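Arylamine n-acetyltransferase NAT (Mycobacterium tuberculosis, PDB 4BGF) catalyses the transfer of an acetyl group from acetyl-coenzyme A to the amino nitrogen of arylamines. Local coordinates at residues A[10-15]-A[29-34]; A[67-72]-A[202-207]; A[163-168]-A[174-179]; A[218-223]-A[227-232]. All coordinates share one frame; numbering follows the deposited sequence.

Interaction 1 (A[10-15]-A[29-34]); sequences DRINYR and VTVHSR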
loop_
_atom_site.group_PDB
_atom_site.type_symbol
_atom_site.label_atom_id
_atom_site.label_comp_id
_atom_site.label_asym_id
_atom_site.label_seq_id
_atom_site.Cartn_x
_atom_site.Cartn_y
_atom_site.Cartn_z
ATOM N N ASP A 10 15.491 3.828 -10.371
ATOM C CA ASP A 10 15.197 4.688 -11.514
ATOM C C ASP A 10 13.707 4.659 -11.890
ATOM O O ASP A 10 13.251 5.483 -12.665
ATOM C CB ASP A 10 16.091 4.350 -12.716
ATOM C CG ASP A 10 17.528 4.889 -12.565
ATOM O OD1 ASP A 10 18.283 4.375 -11.702
ATOM O OD2 ASP A 10 17.901 5.822 -13.318
ATOM N N ARG A 11 12.956 3.731 -11.323
ATOM C CA ARG A 11 11.502 3.696 -11.479
ATOM C C ARG A 11 10.896 4.793 -10.628
ATOM O O ARG A 11 10.104 5.600 -11.096
ATOM C CB ARG A 11 10.961 2.339 -11.013
ATOM C CG ARG A 11 9.483 2.282 -10.664
ATOM C CD ARG A 11 8.609 1.919 -11.858
ATOM N NE ARG A 11 7.289 1.454 -11.437
ATOM C CZ ARG A 11 6.159 2.153 -11.535
ATOM N NH1 ARG A 11 6.149 3.377 -12.049
ATOM N NH2 ARG A 11 5.020 1.603 -11.113
ATOM N N ILE A 12 11.276 4.791 -9.360
ATOM C CA ILE A 12 10.808 5.776 -8.399
ATOM C C ILE A 12 11.720 7.010 -8.394
ATOM O O ILE A 12 11.464 7.960 -7.670
ATOM C CB ILE A 12 10.697 5.154 -6.967
ATOM C CG1 ILE A 12 12.076 4.966 -6.307
ATOM C CG2 ILE A 12 9.944 3.833 -7.041
ATOM C CD1 ILE A 12 12.015 4.399 -4.912
ATOM N N ASN A 13 12.761 6.992 -9.225
ATOM C CA ASN A 13 13.701 8.103 -9.352
ATOM C C ASN A 13 14.299 8.458 -7.995
ATOM O O ASN A 13 14.204 9.592 -7.522
ATOM C CB ASN A 13 13.010 9.316 -9.989
ATOM C CG ASN A 13 13.985 10.285 -10.648
ATOM O OD1 ASN A 13 15.180 9.997 -10.813
ATOM N ND2 ASN A 13 13.464 11.445 -11.047
ATOM N N TYR A 14 14.906 7.468 -7.359
ATOM C CA TYR A 14 15.547 7.690 -6.087
ATOM C C TYR A 14 16.997 8.051 -6.311
ATOM O O TYR A 14 17.756 7.298 -6.912
ATOM C CB TYR A 14 15.429 6.462 -5.185
ATOM C CG TYR A 14 16.132 6.631 -3.870
ATOM C CD1 TYR A 14 15.593 7.410 -2.867
ATOM C CD2 TYR A 14 17.337 6.022 -3.643
ATOM C CE1 TYR A 14 16.237 7.561 -1.670
ATOM C CE2 TYR A 14 18.002 6.179 -2.466
ATOM C CZ TYR A 14 17.446 6.938 -1.474
ATOM O OH TYR A 14 18.146 7.076 -0.294
ATOM N N ARG A 15 17.337 9.235 -5.819
ATOM C CA ARG A 15 18.698 9.720 -5.720
ATOM C C ARG A 15 18.879 10.012 -4.246
ATOM O O ARG A 15 18.189 10.869 -3.697
ATOM C CB ARG A 15 18.882 11.018 -6.513
ATOM C CG ARG A 15 18.570 10.916 -7.992
ATOM C CD ARG A 15 19.677 10.218 -8.740
ATOM N NE ARG A 15 19.140 9.409 -9.828
ATOM C CZ ARG A 15 18.891 9.845 -11.064
ATOM N NH1 ARG A 15 19.148 11.100 -11.420
ATOM N NH2 ARG A 15 18.387 9.001 -11.959
ATOM N N VAL A 29 10.420 5.497 1.399
ATOM C CA VAL A 29 8.989 5.427 1.620
ATOM C C VAL A 29 8.249 6.570 0.901
ATOM O O VAL A 29 7.260 6.328 0.222
ATOM C CB VAL A 29 8.661 5.416 3.139
ATOM C CG1 VAL A 29 7.220 5.789 3.410
ATOM C CG2 VAL A 29 8.907 4.011 3.748
ATOM N N THR A 30 8.720 7.807 1.064
ATOM C CA THR A 30 8.105 8.972 0.417
ATOM C C THR A 30 8.066 8.858 -1.105
ATOM O O THR A 30 7.035 9.029 -1.707
ATOM C CB THR A 30 8.886 10.238 0.733
ATOM O OG1 THR A 30 10.232 10.035 0.312
ATOM C CG2 THR A 30 8.896 10.548 2.218
ATOM N N VAL A 31 9.210 8.578 -1.720
ATOM C CA VAL A 31 9.308 8.455 -3.169
ATOM C C VAL A 31 8.608 7.210 -3.759
ATOM O O VAL A 31 8.122 7.241 -4.879
ATOM C CB VAL A 31 10.786 8.464 -3.574
ATOM C CG1 VAL A 31 10.927 8.529 -5.051
ATOM C CG2 VAL A 31 11.476 9.671 -3.007
ATOM N N HIS A 32 8.593 6.112 -3.010
ATOM C CA HIS A 32 7.869 4.901 -3.370
ATOM C C HIS A 32 6.402 5.228 -3.446
ATOM O O HIS A 32 5.763 5.002 -4.460
ATOM C CB HIS A 32 8.114 3.816 -2.302
ATOM C CG HIS A 32 7.382 2.525 -2.542
ATOM N ND1 HIS A 32 8.022 1.375 -2.953
ATOM C CD2 HIS A 32 6.071 2.193 -2.401
ATOM C CE1 HIS A 32 7.140 0.403 -3.076
ATOM N NE2 HIS A 32 5.950 0.873 -2.748
ATOM N N SER A 33 5.885 5.767 -2.344
ATOM C CA SER A 33 4.466 6.159 -2.195
ATOM C C SER A 33 3.984 7.087 -3.293
ATOM O O SER A 33 2.825 7.068 -3.701
ATOM C CB SER A 33 4.265 6.875 -0.867
ATOM O OG SER A 33 4.437 5.983 0.199
ATOM N N ARG A 34 4.925 7.886 -3.766
ATOM C CA ARG A 34 4.670 8.978 -4.670
ATOM C C ARG A 34 4.539 8.490 -6.095
ATOM O O ARG A 34 3.805 9.078 -6.866
ATOM C CB ARG A 34 5.799 10.004 -4.500
ATOM C CG ARG A 34 5.696 11.256 -5.298
ATOM C CD ARG A 34 7.072 11.903 -5.414
ATOM N NE ARG A 34 7.548 12.445 -4.146
ATOM C CZ ARG A 34 8.806 12.803 -3.891
ATOM N NH1 ARG A 34 9.764 12.667 -4.797
ATOM N NH2 ARG A 34 9.097 13.306 -2.704
#
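Ile12 lies across Val31 of helix 22-35, the two branched side chains meeting at about a right angle. CG1 of Val31 is the touching atom, and the CB of Ile12 comes within 3.9 Å of it. On Ile12, CG1 is tucked between the backbone N and the carbonyl carbon (chi1 75°), and CD1 is carried on over the helix to 4.3 Å from the backbone N of His32. Branched aliphatic residues suit this place, because the two side chains offer hydrocarbon to each other. Ile12 also rests on Thr35 and Ile36, so it covers the last turn of the helix as well as its flank.

The CB of His32 points away from segment 10-15; ND1 is hydrogen-bonded to Tyr8 OH and NE2 to His73 ND1, which fixes the ring's rotation. One turn of the helix is reinforced where Ser33 OG donates to Val29 O at 2.8 Å; Ser33 N meets the same oxygen from the opposite face of the carbonyl. Asn13 leaves helix 5-11 with positive phi, a conformation asparagine tolerates well, and the chain then runs on to Arg15, whose NH2 makes a 3.5 Å salt bridge back to OD2 of Asp10. The turn that ends helix 5-11 thus packs on the flank of helix 22-35, within the N-terminal helical domain of the arylamine N-acetyltransferase fold.

Interaction 2 (A[67-72]-A[202-207]); sequences GGYCFE and SKFVTG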
loop_
_atom_site.group_PDB
_atom_site.type_symbol
_atom_site.label_atom_id
_atom_site.label_comp_id
_atom_site.label_asym_id
_atom_site.label_seq_id
_atom_site.Cartn_x
_atom_site.Cartn_y
_atom_site.Cartn_z
ATOM N N GLY A 67 1.132 -0.697 -10.737
ATOM C CA GLY A 67 1.049 -0.690 -9.286
ATOM C C GLY A 67 0.729 -2.081 -8.785
ATOM O O GLY A 67 0.945 -3.044 -9.485
ATOM N N GLY A 68 0.197 -2.167 -7.577
ATOM C CA GLY A 68 -0.153 -3.419 -6.962
ATOM C C GLY A 68 -0.828 -3.102 -5.649
ATOM O O GLY A 68 -0.874 -1.943 -5.295
ATOM N N TYR A 69 -1.348 -4.113 -4.946
ATOM C CA TYR A 69 -1.925 -3.945 -3.618
ATOM C C TYR A 69 -0.933 -4.332 -2.464
ATOM O O TYR A 69 0.260 -4.383 -2.689
ATOM C CB TYR A 69 -3.316 -4.617 -3.544
ATOM C CG TYR A 69 -3.475 -6.157 -3.461
ATOM C CD1 TYR A 69 -2.400 -7.035 -3.427
ATOM C CD2 TYR A 69 -4.753 -6.713 -3.375
ATOM C CE1 TYR A 69 -2.604 -8.443 -3.331
ATOM C CE2 TYR A 69 -4.964 -8.078 -3.286
ATOM C CZ TYR A 69 -3.893 -8.942 -3.255
ATOM O OH TYR A 69 -4.141 -10.296 -3.160
ATOM N N CYS A 70 -1.410 -4.558 -1.238
ATOM C CA CYS A 70 -0.505 -4.642 -0.070
ATOM C C CYS A 70 0.630 -5.691 -0.112
ATOM O O CYS A 70 1.705 -5.436 0.356
ATOM C CB CYS A 70 -1.299 -4.764 1.245
ATOM S SG CYS A 70 -2.169 -6.306 1.610
ATOM N N PHE A 71 0.388 -6.846 -0.693
ATOM C CA PHE A 71 1.366 -7.935 -0.694
ATOM C C PHE A 71 2.431 -7.692 -1.720
ATOM O O PHE A 71 3.542 -8.173 -1.608
ATOM C CB PHE A 71 0.689 -9.273 -1.000
ATOM C CG PHE A 71 -0.222 -9.745 0.072
ATOM C CD1 PHE A 71 0.276 -10.379 1.183
ATOM C CD2 PHE A 71 -1.574 -9.558 -0.036
ATOM C CE1 PHE A 71 -0.563 -10.838 2.175
ATOM C CE2 PHE A 71 -2.405 -9.990 0.956
ATOM C CZ PHE A 71 -1.878 -10.646 2.074
ATOM N N GLU A 72 2.052 -6.943 -2.742
ATOM C CA GLU A 72 2.948 -6.564 -3.807
ATOM C C GLU A 72 3.804 -5.356 -3.411
ATOM O O GLU A 72 5.004 -5.303 -3.701
ATOM C CB GLU A 72 2.131 -6.275 -5.073
ATOM C CG GLU A 72 1.253 -7.458 -5.521
ATOM C CD GLU A 72 0.332 -7.131 -6.696
ATOM O OE1 GLU A 72 -0.727 -6.527 -6.471
ATOM O OE2 GLU A 72 0.677 -7.462 -7.845
ATOM N N SER A 202 -14.402 -10.606 -2.153
ATOM C CA SER A 202 -13.337 -9.697 -1.768
ATOM C C SER A 202 -13.513 -8.397 -2.524
ATOM O O SER A 202 -13.848 -8.410 -3.699
ATOM C CB SER A 202 -11.981 -10.313 -2.033
ATOM O OG SER A 202 -10.926 -9.403 -1.788
ATOM N N LYS A 203 -13.333 -7.280 -1.834
ATOM C CA LYS A 203 -13.484 -5.975 -2.469
ATOM C C LYS A 203 -12.503 -5.763 -3.632
ATOM O O LYS A 203 -12.728 -4.913 -4.483
ATOM C CB LYS A 203 -13.285 -4.866 -1.433
ATOM C CG LYS A 203 -11.815 -4.471 -1.255
ATOM C CD LYS A 203 -11.546 -3.551 -0.071
ATOM C CE LYS A 203 -11.648 -2.103 -0.458
ATOM N NZ LYS A 203 -11.674 -1.264 0.764
ATOM N N PHE A 204 -11.403 -6.525 -3.656
ATOM C CA PHE A 204 -10.393 -6.402 -4.704
ATOM C C PHE A 204 -10.728 -7.234 -5.917
ATOM O O PHE A 204 -10.053 -7.131 -6.940
ATOM C CB PHE A 204 -9.012 -6.770 -4.183
ATOM C CG PHE A 204 -8.583 -5.928 -3.043
ATOM C CD1 PHE A 204 -8.467 -4.561 -3.192
ATOM C CD2 PHE A 204 -8.359 -6.484 -1.802
ATOM C CE1 PHE A 204 -8.113 -3.782 -2.139
ATOM C CE2 PHE A 204 -8.012 -5.707 -0.748
ATOM C CZ PHE A 204 -7.889 -4.356 -0.913
ATOM N N VAL A 205 -11.767 -8.055 -5.798
ATOM C CA VAL A 205 -12.314 -8.757 -6.958
ATOM C C VAL A 205 -13.596 -8.055 -7.412
ATOM O O VAL A 205 -13.933 -8.085 -8.595
ATOM C CB VAL A 205 -12.553 -10.310 -6.714
ATOM C CG1 VAL A 205 -11.285 -10.999 -6.183
ATOM C CG2 VAL A 205 -13.670 -10.568 -5.749
ATOM N N THR A 206 -14.297 -7.411 -6.482
ATOM C CA THR A 206 -15.638 -6.860 -6.752
ATOM C C THR A 206 -15.665 -5.396 -7.160
ATOM O O THR A 206 -16.654 -4.947 -7.731
ATOM C CB THR A 206 -16.548 -6.964 -5.526
ATOM O OG1 THR A 206 -15.952 -6.241 -4.451
ATOM C CG2 THR A 206 -16.768 -8.414 -5.113
ATOM N N GLY A 207 -14.613 -4.643 -6.862
ATOM C CA GLY A 207 -14.555 -3.255 -7.280
ATOM C C GLY A 207 -13.156 -2.727 -7.555
ATOM O O GLY A 207 -12.148 -3.370 -7.265
#
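Tyr69 and Phe204 form a T-shaped (edge-to-face) aromatic pair, joining the start of helix 70-83 to the short helix 203-206. In the arylamine N-acetyltransferase fold the first of these helices opens with the cysteine of a probable Cys-His-Asp triad, here Cys70, whose side chain touches His110.

The ring contact is the whole of the meeting. The two ring planes stand at 78°, with centroids 5.3 Å apart. Tyr69 CG sits between its backbone N and carbonyl carbon (chi1 75°), which brings the ring edge to Phe204. That edge does the touching, with CD2 at 3.9 Å from Phe204 CG, above the rim of the phenylalanine face and not its middle. The opposite face of Phe204 carries CG of its neighbour Lys203, so the ring is sandwiched between an aromatic edge and an aliphatic chain. Tyrosine suits its position because it offers a hydrocarbon edge here while its hydroxyl is hydrogen-bonded to Ser193 on helix 186-198.

No hydrogen bond crosses between the segments; those within each shape the two helix starts. Tyr69 holds the N-cap position, and the Glu72 carboxylate, three residues on, accepts its N-H through OE1 at 2.9 Å, met on the anti side, 34° out of the carboxylate plane. The other oxygen, OE2, forms a salt bridge with Lys60. Ser202 caps the second helix: Phe204 N makes a weak bond of 3.5 Å to Ser202 OG, while Ser202 O accepts from both Val205 N and Thr206 N at 3.0 Å.

Interaction 3 (A[163-168]-A[174-179]); sequences FVLQAM and QTLYEF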
loop_
_atom_site.group_PDB
_atom_site.type_symbol
_atom_site.label_atom_id
_atom_site.label_comp_id
_atom_site.label_asym_id
_atom_site.label_seq_id
_atom_site.Cartn_x
_atom_site.Cartn_y
_atom_site.Cartn_z
ATOM N N PHE A 163 -1.399 -4.862 18.735
ATOM C CA PHE A 163 -1.395 -3.413 18.691
ATOM C C PHE A 163 -2.425 -2.984 17.627
ATOM O O PHE A 163 -2.931 -3.815 16.857
ATOM C CB PHE A 163 0.024 -2.896 18.362
ATOM C CG PHE A 163 1.093 -3.400 19.298
ATOM C CD1 PHE A 163 1.398 -2.704 20.458
ATOM C CD2 PHE A 163 1.782 -4.576 19.031
ATOM C CE1 PHE A 163 2.372 -3.171 21.342
ATOM C CE2 PHE A 163 2.758 -5.043 19.914
ATOM C CZ PHE A 163 3.049 -4.336 21.073
ATOM N N VAL A 164 -2.786 -1.706 17.615
ATOM C CA VAL A 164 -3.604 -1.172 16.527
ATOM C C VAL A 164 -2.945 0.078 16.026
ATOM O O VAL A 164 -2.426 0.879 16.805
ATOM C CB VAL A 164 -5.103 -0.873 16.916
ATOM C CG1 VAL A 164 -5.849 -2.135 17.210
ATOM C CG2 VAL A 164 -5.200 0.023 18.082
ATOM N N LEU A 165 -2.977 0.238 14.713
ATOM C CA LEU A 165 -2.454 1.426 14.079
ATOM C C LEU A 165 -3.562 2.451 13.841
ATOM O O LEU A 165 -4.531 2.144 13.170
ATOM C CB LEU A 165 -1.770 1.087 12.752
ATOM C CG LEU A 165 -1.114 2.348 12.195
ATOM C CD1 LEU A 165 0.272 2.498 12.759
ATOM C CD2 LEU A 165 -1.063 2.291 10.744
ATOM N N GLN A 166 -3.351 3.665 14.359
ATOM C CA GLN A 166 -4.280 4.799 14.248
ATOM C C GLN A 166 -3.706 5.973 13.476
ATOM O O GLN A 166 -2.525 6.254 13.576
ATOM C CB GLN A 166 -4.718 5.267 15.641
ATOM C CG GLN A 166 -5.669 4.275 16.288
ATOM C CD GLN A 166 -6.181 4.666 17.641
ATOM O OE1 GLN A 166 -5.497 5.330 18.408
ATOM N NE2 GLN A 166 -7.394 4.226 17.956
ATOM N N ALA A 167 -4.558 6.628 12.691
ATOM C CA ALA A 167 -4.244 7.900 12.022
ATOM C C ALA A 167 -5.164 9.026 12.492
ATOM O O ALA A 167 -6.360 8.809 12.696
ATOM C CB ALA A 167 -4.371 7.760 10.545
ATOM N N MET A 168 -4.596 10.223 12.645
ATOM C CA MET A 168 -5.348 11.409 13.017
ATOM C C MET A 168 -5.939 12.002 11.752
ATOM O O MET A 168 -5.253 12.687 11.019
ATOM C CB MET A 168 -4.407 12.405 13.685
ATOM C CG MET A 168 -5.002 13.757 14.016
ATOM S SD MET A 168 -6.559 13.645 14.889
ATOM C CE MET A 168 -6.098 13.006 16.486
ATOM N N GLN A 174 -8.446 7.654 13.953
ATOM C CA GLN A 174 -9.173 6.630 13.183
ATOM C C GLN A 174 -8.380 5.334 13.080
ATOM O O GLN A 174 -7.241 5.336 12.654
ATOM C CB GLN A 174 -9.505 7.159 11.785
ATOM C CG GLN A 174 -10.827 7.899 11.693
ATOM C CD GLN A 174 -11.206 8.253 10.275
ATOM O OE1 GLN A 174 -10.348 8.386 9.414
ATOM N NE2 GLN A 174 -12.498 8.409 10.025
ATOM N N THR A 175 -8.998 4.219 13.441
ATOM C CA THR A 175 -8.300 2.938 13.515
ATOM C C THR A 175 -8.241 2.271 12.144
ATOM O O THR A 175 -9.253 2.023 11.506
ATOM C CB THR A 175 -8.943 2.001 14.565
ATOM O OG1 THR A 175 -8.863 2.598 15.873
ATOM C CG2 THR A 175 -8.228 0.683 14.597
ATOM N N LEU A 176 -7.034 2.019 11.679
ATOM C CA LEU A 176 -6.845 1.496 10.335
ATOM C C LEU A 176 -6.888 -0.027 10.314
ATOM O O LEU A 176 -7.693 -0.628 9.605
ATOM C CB LEU A 176 -5.537 2.025 9.773
ATOM C CG LEU A 176 -5.467 3.546 9.904
ATOM C CD1 LEU A 176 -4.138 4.033 9.391
ATOM C CD2 LEU A 176 -6.616 4.249 9.164
ATOM N N TYR A 177 -6.035 -0.627 11.132
ATOM C CA TYR A 177 -5.936 -2.064 11.213
ATOM C C TYR A 177 -5.329 -2.542 12.518
ATOM O O TYR A 177 -4.781 -1.762 13.296
ATOM C CB TYR A 177 -5.135 -2.600 10.033
ATOM C CG TYR A 177 -3.731 -2.042 9.874
ATOM C CD1 TYR A 177 -2.711 -2.394 10.738
ATOM C CD2 TYR A 177 -3.432 -1.206 8.835
ATOM C CE1 TYR A 177 -1.462 -1.912 10.585
ATOM C CE2 TYR A 177 -2.178 -0.719 8.674
ATOM C CZ TYR A 177 -1.195 -1.084 9.546
ATOM O OH TYR A 177 0.072 -0.600 9.355
ATOM N N GLU A 178 -5.454 -3.839 12.751
ATOM C CA GLU A 178 -4.924 -4.473 13.946
ATOM C C GLU A 178 -3.978 -5.629 13.551
ATOM O O GLU A 178 -4.221 -6.333 12.576
ATOM C CB GLU A 178 -6.075 -4.956 14.840
ATOM C CG GLU A 178 -7.033 -5.912 14.158
ATOM C CD GLU A 178 -8.354 -6.049 14.883
ATOM O OE1 GLU A 178 -8.441 -5.608 16.046
ATOM O OE2 GLU A 178 -9.303 -6.603 14.289
ATOM N N PHE A 179 -2.890 -5.793 14.305
ATOM C CA PHE A 179 -1.857 -6.768 13.974
ATOM C C PHE A 179 -1.116 -7.292 15.195
ATOM O O PHE A 179 -1.183 -6.706 16.274
ATOM C CB PHE A 179 -0.858 -6.173 12.987
ATOM C CG PHE A 179 -0.032 -5.047 13.555
ATOM C CD1 PHE A 179 -0.580 -3.783 13.721
ATOM C CD2 PHE A 179 1.296 -5.248 13.916
ATOM C CE1 PHE A 179 0.163 -2.752 14.230
ATOM C CE2 PHE A 179 2.047 -4.201 14.434
ATOM C CZ PHE A 179 1.479 -2.955 14.579
#
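Leu165 spreads over the Tyr177 ring of the neighbouring strand, both side chains running the same way. Its CB sits over one ring face, 4.1 Å from the centroid and 26° off the normal, a CH-pi contact displaced toward the rim. With CG anti to the backbone N (chi1 -174°), CD2 runs on toward the phenol end of Tyr177, 3.6 Å from CZ and 3.4 Å from OH. The same methyl also packs on Leu176 CD1 at 3.8 Å, which in turn touches Ala167 CB. Leucine suits the place because its CB and one methyl can both lie against the tyrosine ring.

Leu176 and Tyr177 both lie opposite Leu165: Leu176 N donates to Leu165 O at 2.9 Å, and Leu165 N to Tyr177 O. Leu176 is helical in phi and psi, so this is a classic beta bulge, set in the antiparallel hairpin of strands 162-168 and 173-179. The extra residue gives Leu176 and Tyr177 to one sheet face, where Tyr177 also meets His110 and Asp127, probable members of the catalytic triad.

The other face is more polar. The extended Gln166 reaches out so that NE2 bonds Thr175 OG1, 3.0 Å away, in the plane of the amide and almost straight at 176°, while OE1 turns to Arg155. Back on the face of Leu165, at the end away from the turn, Phe163 CB touches Phe179 CZ at 4.1 Å.

Interaction 4 (A[218-223]-A[227-232]); sequences RWNLSG and AVHRAG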
loop_
_atom_site.group_PDB
_atom_site.type_symbol
_atom_site.label_atom_id
_atom_site.label_comp_id
_atom_site.label_asym_id
_atom_site.label_seq_id
_atom_site.Cartn_x
_atom_site.Cartn_y
_atom_site.Cartn_z
ATOM N N ARG A 218 -3.561 13.065 -0.464
ATOM C CA ARG A 218 -3.780 11.630 -0.631
ATOM C C ARG A 218 -4.873 11.411 -1.683
ATOM O O ARG A 218 -6.032 11.725 -1.423
ATOM C CB ARG A 218 -4.190 10.996 0.694
ATOM C CG ARG A 218 -3.106 11.062 1.731
ATOM C CD ARG A 218 -3.642 10.746 3.098
ATOM N NE ARG A 218 -2.623 10.661 4.152
ATOM C CZ ARG A 218 -1.820 9.616 4.371
ATOM N NH1 ARG A 218 -1.857 8.557 3.588
ATOM N NH2 ARG A 218 -0.964 9.644 5.367
ATOM N N TRP A 219 -4.510 10.874 -2.856
ATOM C CA TRP A 219 -5.480 10.526 -3.919
ATOM C C TRP A 219 -6.067 9.121 -3.830
ATOM O O TRP A 219 -5.341 8.143 -3.725
ATOM C CB TRP A 219 -4.842 10.647 -5.289
ATOM C CG TRP A 219 -4.405 12.022 -5.614
ATOM C CD1 TRP A 219 -3.356 12.694 -5.080
ATOM C CD2 TRP A 219 -4.985 12.887 -6.580
ATOM N NE1 TRP A 219 -3.244 13.918 -5.648
ATOM C CE2 TRP A 219 -4.243 14.070 -6.572
ATOM C CE3 TRP A 219 -6.071 12.772 -7.449
ATOM C CZ2 TRP A 219 -4.542 15.132 -7.396
ATOM C CZ3 TRP A 219 -6.373 13.806 -8.251
ATOM C CH2 TRP A 219 -5.618 14.983 -8.231
ATOM N N ASN A 220 -7.396 9.049 -3.878
ATOM C CA ASN A 220 -8.151 7.795 -3.790
ATOM C C ASN A 220 -9.144 7.694 -4.920
ATOM O O ASN A 220 -9.805 8.667 -5.222
ATOM C CB ASN A 220 -8.920 7.753 -2.475
ATOM C CG ASN A 220 -8.054 8.138 -1.277
ATOM O OD1 ASN A 220 -7.390 9.182 -1.284
ATOM N ND2 ASN A 220 -8.046 7.286 -0.243
ATOM N N LEU A 221 -9.231 6.537 -5.560
ATOM C CA LEU A 221 -10.287 6.249 -6.523
ATOM C C LEU A 221 -10.990 4.972 -6.085
ATOM O O LEU A 221 -10.349 3.984 -5.770
ATOM C CB LEU A 221 -9.730 6.092 -7.932
ATOM C CG LEU A 221 -10.742 5.797 -9.051
ATOM C CD1 LEU A 221 -11.471 7.021 -9.480
ATOM C CD2 LEU A 221 -10.075 5.166 -10.267
ATOM N N SER A 222 -12.317 5.019 -6.040
ATOM C CA SER A 222 -13.135 3.871 -5.671
ATOM C C SER A 222 -14.255 3.728 -6.684
ATOM O O SER A 222 -15.265 4.423 -6.613
ATOM C CB SER A 222 -13.702 4.050 -4.271
ATOM O OG SER A 222 -14.243 2.840 -3.813
ATOM N N GLY A 223 -14.037 2.857 -7.652
ATOM C CA GLY A 223 -14.896 2.765 -8.804
ATOM C C GLY A 223 -14.711 3.990 -9.671
ATOM O O GLY A 223 -13.612 4.247 -10.119
ATOM N N ALA A 227 -11.166 11.090 -5.562
ATOM C CA ALA A 227 -11.049 11.886 -4.347
ATOM C C ALA A 227 -9.600 12.313 -4.088
ATOM O O ALA A 227 -8.651 11.597 -4.396
ATOM C CB ALA A 227 -11.641 11.118 -3.139
ATOM N N VAL A 228 -9.452 13.520 -3.568
ATOM C CA VAL A 228 -8.172 14.031 -3.119
ATOM C C VAL A 228 -8.354 14.625 -1.744
ATOM O O VAL A 228 -9.087 15.616 -1.576
ATOM C CB VAL A 228 -7.622 15.116 -4.039
ATOM C CG1 VAL A 228 -6.135 15.310 -3.797
ATOM C CG2 VAL A 228 -7.834 14.713 -5.446
ATOM N N HIS A 229 -7.667 14.023 -0.772
ATOM C CA HIS A 229 -7.676 14.475 0.604
ATOM C C HIS A 229 -6.489 15.397 0.773
ATOM O O HIS A 229 -5.358 14.976 0.583
ATOM C CB HIS A 229 -7.554 13.303 1.583
ATOM C CG HIS A 229 -8.689 12.311 1.539
ATOM N ND1 HIS A 229 -9.145 11.718 0.378
ATOM C CD2 HIS A 229 -9.422 11.769 2.542
ATOM C CE1 HIS A 229 -10.128 10.880 0.666
ATOM N NE2 HIS A 229 -10.310 10.888 1.973
ATOM N N ARG A 230 -6.769 16.664 1.079
ATOM C CA ARG A 230 -5.760 17.684 1.344
ATOM C C ARG A 230 -6.058 18.280 2.699
ATOM O O ARG A 230 -6.990 17.851 3.379
ATOM C CB ARG A 230 -5.853 18.822 0.343
ATOM C CG ARG A 230 -5.916 18.414 -1.064
ATOM C CD ARG A 230 -6.176 19.614 -1.915
ATOM N NE ARG A 230 -6.021 19.340 -3.338
ATOM C CZ ARG A 230 -4.853 19.327 -3.967
ATOM N NH1 ARG A 230 -3.726 19.541 -3.300
ATOM N NH2 ARG A 230 -4.815 19.082 -5.265
ATOM N N ALA A 231 -5.304 19.321 3.043
ATOM C CA ALA A 231 -5.437 20.022 4.315
ATOM C C ALA A 231 -6.807 20.661 4.431
ATOM O O ALA A 231 -7.465 20.544 5.459
ATOM C CB ALA A 231 -4.363 21.079 4.433
ATOM N N GLY A 232 -7.242 21.323 3.361
ATOM C CA GLY A 232 -8.555 21.952 3.311
ATOM C C GLY A 232 -9.723 21.011 3.062
ATOM O O GLY A 232 -10.791 21.438 2.635
#
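Strands 218-222 and 227-230 run antiparallel, their axes 4.7 Å apart at closest approach and 156° between directions, as the arms of a beta hairpin. Arg218 pairs with His229 and Asn220 with Ala227, both hydrogen-bonded pairs, and Trp219 sits between them opposite Val228 in a non-hydrogen-bonded pair. Around Arg218 the ladder is regular: its N donates to His229 O at 2.8 Å, and its O accepts from His229 N at 2.9 Å. Nearer the turn, Asn220 N reaches Ala227 O at 2.9 Å, but the return bond from Ala227 N to Asn220 O is weak and bent.

Trp219 and Val228 supply the main side-chain contact, lying side by side and pointing the same way. Val228 CG2 sits over the six-membered ring of the indole, 3.3 Å from its centroid and 14° off the normal, a tight CH-pi contact. The second methyl, CG1, comes down on the same indole, 3.6 Å from CE2. With CG1 anti to the backbone N (chi1 -162°) and CG2 anti to the carbonyl carbon, beta-branched valine suits the place by turning both methyls to one broad aromatic surface. CG1 also lies over the rim of one face of the Arg230 guanidinium, whose NH1 forms a salt bridge with Asp216.

On the other face of the sheet, the CB atoms of Arg218 and His229 are 4.2 Å apart. Cohesion between the strands therefore rests on backbone bonds and dispersion against the indole, while the Arg218 guanidinium is engaged by Glu152 and the carbonyl oxygens of Gly132 and Thr134, which probably balances its buried charge.

Only interaction 2 holds a residue of the probable triad, Cys70. Interaction 1 lies on the other side of the chain's centre, its centre about 21 Å from that of interaction 2, yet nearest atoms are about 5 Å apart and His32 bonds to His73 on the helix that Cys70 begins. Interaction 3, about 20 Å from interaction 2 between centres, reaches the same site through Tyr177. Interaction 4 belongs to a different antiparallel sheet; its nearest atoms come within about 6 Å of both interaction 2 and interaction 3, although no atoms touch.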